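Local coordinates for CBS domain protein (Porphyromonas gingivalis, PDB 2NQW) that is of unknown function but forms the transporter associated domain of a membrane protein with CBS domains and may bind flavin adenine dinucleotide, at residues F72-T77 with I87-F92. Sequence-based numbering, arbitrary orientation.
Sequences FRFQVT and IKIFPF
Gln75 and Lys88 form the hydrogen-bonded pair of this antiparallel hairpin: Lys88 N donates to Gln75 O at 2.8 Å, and Gln75 N returns a bond to Lys88 O at 3.0 Å. Two residues further along each chain, past the non-hydrogen-bonded pair Phe74 and Ile89, Phe90 N reaches Arg73 O at 3.0 Å, the N-H...O angle almost straight at 173°. Beyond it a water bridges Arg73 N to Phe90 O; a second water links Gln75 OE1 to Lys88 NZ.

On the sheet face of Arg73, Gln75 and Lys88, the Phe90 ring is sandwiched between methylene groups. Arg73, extended with CG anti to the backbone N (chi1 -176°), lays CD over one side, 4.0 Å from the ring centroid, as a CH-pi contact; Lys88 CE covers the opposite side, and Gln75 OE1 lies at the edge, 3.6 Å from Phe90 CZ.

On the face of Phe74, Val76, Ile87 and Ile89, Phe74 CD1 packs against Ile89 CG1 at 3.9 Å, and its CB meets Ile87 CG2. Phe72, on Phe74's side, drives its edge into the face of Phe92, planes at 62°. Helix 49-57 covers Phe74 and Val76; strands 66-69 and 17-20 flank this inner hairpin of the domain's five-stranded antiparallel sheet.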
ATOM      1  N   PHE A  72       4.324   3.791   7.889  1.00  8.30           N
ATOM      2  CA  PHE A  72       4.291   3.630   6.430  1.00  8.76           C
ATOM      3  C   PHE A  72       3.829   4.884   5.727  1.00  8.70           C
ATOM      4  O   PHE A  72       2.945   5.600   6.205  1.00  9.44           O
ATOM      5  CB  PHE A  72       3.327   2.471   6.083  1.00  9.19           C
ATOM      6  CG  PHE A  72       3.697   1.176   6.760  1.00  8.47           C
ATOM      7  CD1 PHE A  72       2.982   0.740   7.860  1.00  9.00           C
ATOM      8  CD2 PHE A  72       4.806   0.453   6.357  1.00  9.48           C
ATOM      9  CE1 PHE A  72       3.345  -0.425   8.515  1.00 10.09           C
ATOM     10  CE2 PHE A  72       5.188  -0.726   7.029  1.00 10.33           C
ATOM     11  CZ  PHE A  72       4.465  -1.162   8.107  1.00 10.81           C
ATOM     12  N   ARG A  73       4.387   5.098   4.550  1.00  8.47           N
ATOM     13  CA  ARG A  73       3.892   6.115   3.638  1.00  9.73           C
ATOM     14  C   ARG A  73       3.669   5.439   2.290  1.00  9.18           C
ATOM     15  O   ARG A  73       4.527   4.662   1.818  1.00  9.38           O
ATOM     16  CB  ARG A  73       4.911   7.252   3.488  1.00 10.48           C
ATOM     17  CG  ARG A  73       4.408   8.394   2.612  1.00 14.75           C
ATOM     18  CD  ARG A  73       5.519   9.500   2.474  1.00 17.61           C
ATOM     19  NE  ARG A  73       5.060  10.604   1.624  1.00 26.83           N
ATOM     20  CZ  ARG A  73       4.276  11.586   2.052  1.00 30.12           C
ATOM     21  NH1 ARG A  73       3.893  11.604   3.326  1.00 32.80           N
ATOM     22  NH2 ARG A  73       3.876  12.544   1.205  1.00 30.40           N
ATOM     23  N   PHE A  74       2.520   5.733   1.689  1.00  8.35           N
ATOM     24  CA  PHE A  74       2.101   5.100   0.438  1.00  8.72           C
ATOM     25  C   PHE A  74       1.918   6.154  -0.632  1.00  8.47           C
ATOM     26  O   PHE A  74       1.498   7.284  -0.331  1.00  9.24           O
ATOM     27  CB  PHE A  74       0.713   4.470   0.649  1.00  8.73           C
ATOM     28  CG  PHE A  74       0.651   3.495   1.806  1.00  9.15           C
ATOM     29  CD1 PHE A  74       1.315   2.279   1.737  1.00  9.41           C
ATOM     30  CD2 PHE A  74      -0.054   3.787   2.971  1.00 11.69           C
ATOM     31  CE1 PHE A  74       1.282   1.386   2.796  1.00  9.68           C
ATOM     32  CE2 PHE A  74      -0.100   2.868   4.050  1.00 10.78           C
ATOM     33  CZ  PHE A  74       0.559   1.654   3.928  1.00  9.08           C
ATOM     34  N   GLN A  75       2.223   5.810  -1.880  1.00  8.56           N
ATOM     35  CA  GLN A  75       1.958   6.730  -2.972  1.00  8.93           C
ATOM     36  C   GLN A  75       1.374   5.924  -4.144  1.00  8.29           C
ATOM     37  O   GLN A  75       1.875   4.844  -4.493  1.00  8.79           O
ATOM     38  CB  GLN A  75       3.255   7.408  -3.425  1.00  9.62           C
ATOM     39  CG  GLN A  75       3.084   8.382  -4.610  1.00 12.09           C
ATOM     40  CD  GLN A  75       4.408   9.054  -4.930  1.00 14.60           C
ATOM     41  OE1 GLN A  75       5.228   9.278  -4.032  1.00 20.31           O
ATOM     42  NE2 GLN A  75       4.597   9.435  -6.169  1.00 17.90           N
ATOM     43  N   VAL A  76       0.301   6.459  -4.749  1.00  8.50           N
ATOM     44  CA  VAL A  76      -0.257   5.802  -5.951  1.00  8.74           C
ATOM     45  C   VAL A  76       0.675   6.158  -7.098  1.00  9.35           C
ATOM     46  O   VAL A  76       0.746   7.323  -7.490  1.00 10.27           O
ATOM     47  CB  VAL A  76      -1.688   6.287  -6.255  1.00  8.83           C
ATOM     48  CG1 VAL A  76      -2.180   5.726  -7.585  1.00 10.10           C
ATOM     49  CG2 VAL A  76      -2.598   5.850  -5.140  1.00 10.83           C
ATOM     50  N   THR A  77       1.364   5.151  -7.652  1.00  9.32           N
ATOM     51  CA  THR A  77       2.299   5.439  -8.740  1.00  9.81           C
ATOM     52  C   THR A  77       1.703   5.125 -10.115  1.00 10.34           C
ATOM     53  O   THR A  77       2.155   5.693 -11.104  1.00 11.62           O
ATOM     54  CB  THR A  77       3.595   4.645  -8.558  1.00 10.43           C
ATOM     55  OG1 THR A  77       3.256   3.262  -8.381  1.00 11.96           O
ATOM     56  CG2 THR A  77       4.372   5.200  -7.342  1.00 11.78           C
ATOM     57  N   ILE A  87       1.182   0.756  -6.029  1.00  9.31           N
ATOM     58  CA  ILE A  87       1.445   1.610  -4.891  1.00  9.58           C
ATOM     59  C   ILE A  87       2.903   1.444  -4.471  1.00  8.58           C
ATOM     60  O   ILE A  87       3.403   0.308  -4.337  1.00  9.61           O
ATOM     61  CB  ILE A  87       0.498   1.265  -3.712  1.00  9.86           C
ATOM     62  CG1 ILE A  87      -0.910   1.798  -4.036  1.00 12.53           C
ATOM     63  CG2 ILE A  87       0.979   1.853  -2.372  1.00 10.81           C
ATOM     64  CD1 ILE A  87      -2.015   1.281  -3.103  1.00 13.28           C
ATOM     65  N   LYS A  88       3.560   2.584  -4.255  1.00  8.51           N
ATOM     66  CA  LYS A  88       4.877   2.619  -3.624  1.00  8.66           C
ATOM     67  C   LYS A  88       4.724   2.623  -2.115  1.00  9.13           C
ATOM     68  O   LYS A  88       3.929   3.409  -1.572  1.00  9.02           O
ATOM     69  CB  LYS A  88       5.603   3.891  -4.050  1.00  9.37           C
ATOM     70  CG  LYS A  88       6.895   4.112  -3.298  1.00  9.96           C
ATOM     71  CD  LYS A  88       7.670   5.306  -3.905  1.00 13.34           C
ATOM     72  CE  LYS A  88       8.860   5.633  -3.000  1.00 13.94           C
ATOM     73  NZ  LYS A  88       9.667   6.765  -3.588  1.00 15.07           N
ATOM     74  N   ILE A  89       5.510   1.760  -1.445  1.00  8.81           N
ATOM     75  CA  ILE A  89       5.664   1.826   0.020  1.00  8.79           C
ATOM     76  C   ILE A  89       7.073   2.386   0.245  1.00  9.26           C
ATOM     77  O   ILE A  89       8.063   1.817  -0.253  1.00  9.99           O
ATOM     78  CB  ILE A  89       5.473   0.434   0.671  1.00  9.47           C
ATOM     79  CG1 ILE A  89       4.080  -0.108   0.361  1.00 10.16           C
ATOM     80  CG2 ILE A  89       5.762   0.537   2.174  1.00 10.53           C
ATOM     81  CD1 ILE A  89       3.798  -1.505   0.929  1.00 11.00           C
ATOM     82  N   PHE A  90       7.151   3.523   0.934  1.00  9.74           N
ATOM     83  CA  PHE A  90       8.445   4.152   1.178  1.00  9.94           C
ATOM     84  C   PHE A  90       9.272   3.311   2.148  1.00 10.21           C
ATOM     85  O   PHE A  90       8.743   2.437   2.850  1.00 10.07           O
ATOM     86  CB  PHE A  90       8.213   5.564   1.738  1.00 10.75           C
ATOM     87  CG  PHE A  90       7.917   6.603   0.689  1.00 11.71           C
ATOM     88  CD1 PHE A  90       8.879   7.535   0.330  1.00 15.44           C
ATOM     89  CD2 PHE A  90       6.678   6.619   0.056  1.00 12.71           C
ATOM     90  CE1 PHE A  90       8.611   8.500  -0.657  1.00 17.84           C
ATOM     91  CE2 PHE A  90       6.379   7.572  -0.915  1.00 14.20           C
ATOM     92  CZ  PHE A  90       7.358   8.513  -1.275  1.00 17.15           C
ATOM     93  N   PRO A  91      10.587   3.582   2.210  1.00 11.05           N
ATOM     94  CA  PRO A  91      11.374   2.842   3.210  1.00 11.46           C
ATOM     95  C   PRO A  91      10.822   3.133   4.602  1.00 12.01           C
ATOM     96  O   PRO A  91      10.417   4.283   4.869  1.00 13.66           O
ATOM     97  CB  PRO A  91      12.783   3.439   3.067  1.00 13.02           C
ATOM     98  CG  PRO A  91      12.779   4.151   1.695  1.00 12.35           C
ATOM     99  CD  PRO A  91      11.371   4.595   1.484  1.00 12.32           C
ATOM    100  N   PHE A  92      10.846   2.149   5.500  1.00 11.61           N
ATOM    101  CA  PHE A  92      10.306   2.363   6.850  1.00 11.73           C
ATOM    102  C   PHE A  92      11.256   1.781   7.886  1.00 12.56           C
ATOM    103  O   PHE A  92      12.005   0.814   7.624  1.00 13.19           O
ATOM    104  CB  PHE A  92       8.883   1.772   6.989  1.00 11.47           C
ATOM    105  CG  PHE A  92       8.790   0.345   6.598  1.00 10.77           C
ATOM    106  CD1 PHE A  92       8.960  -0.658   7.568  1.00 11.24           C
ATOM    107  CD2 PHE A  92       8.530  -0.026   5.275  1.00 10.97           C
ATOM    108  CE1 PHE A  92       8.910  -1.994   7.210  1.00 11.41           C
ATOM    109  CE2 PHE A  92       8.486  -1.370   4.924  1.00 12.01           C
ATOM    110  CZ  PHE A  92       8.661  -2.341   5.887  1.00 10.74           C
TER
HETATM  111  O   HOH W   1       6.728   3.476   4.290  1.00 14.27           O
HETATM  112  O   HOH W   2       7.993   8.864  -4.641  1.00 21.73           O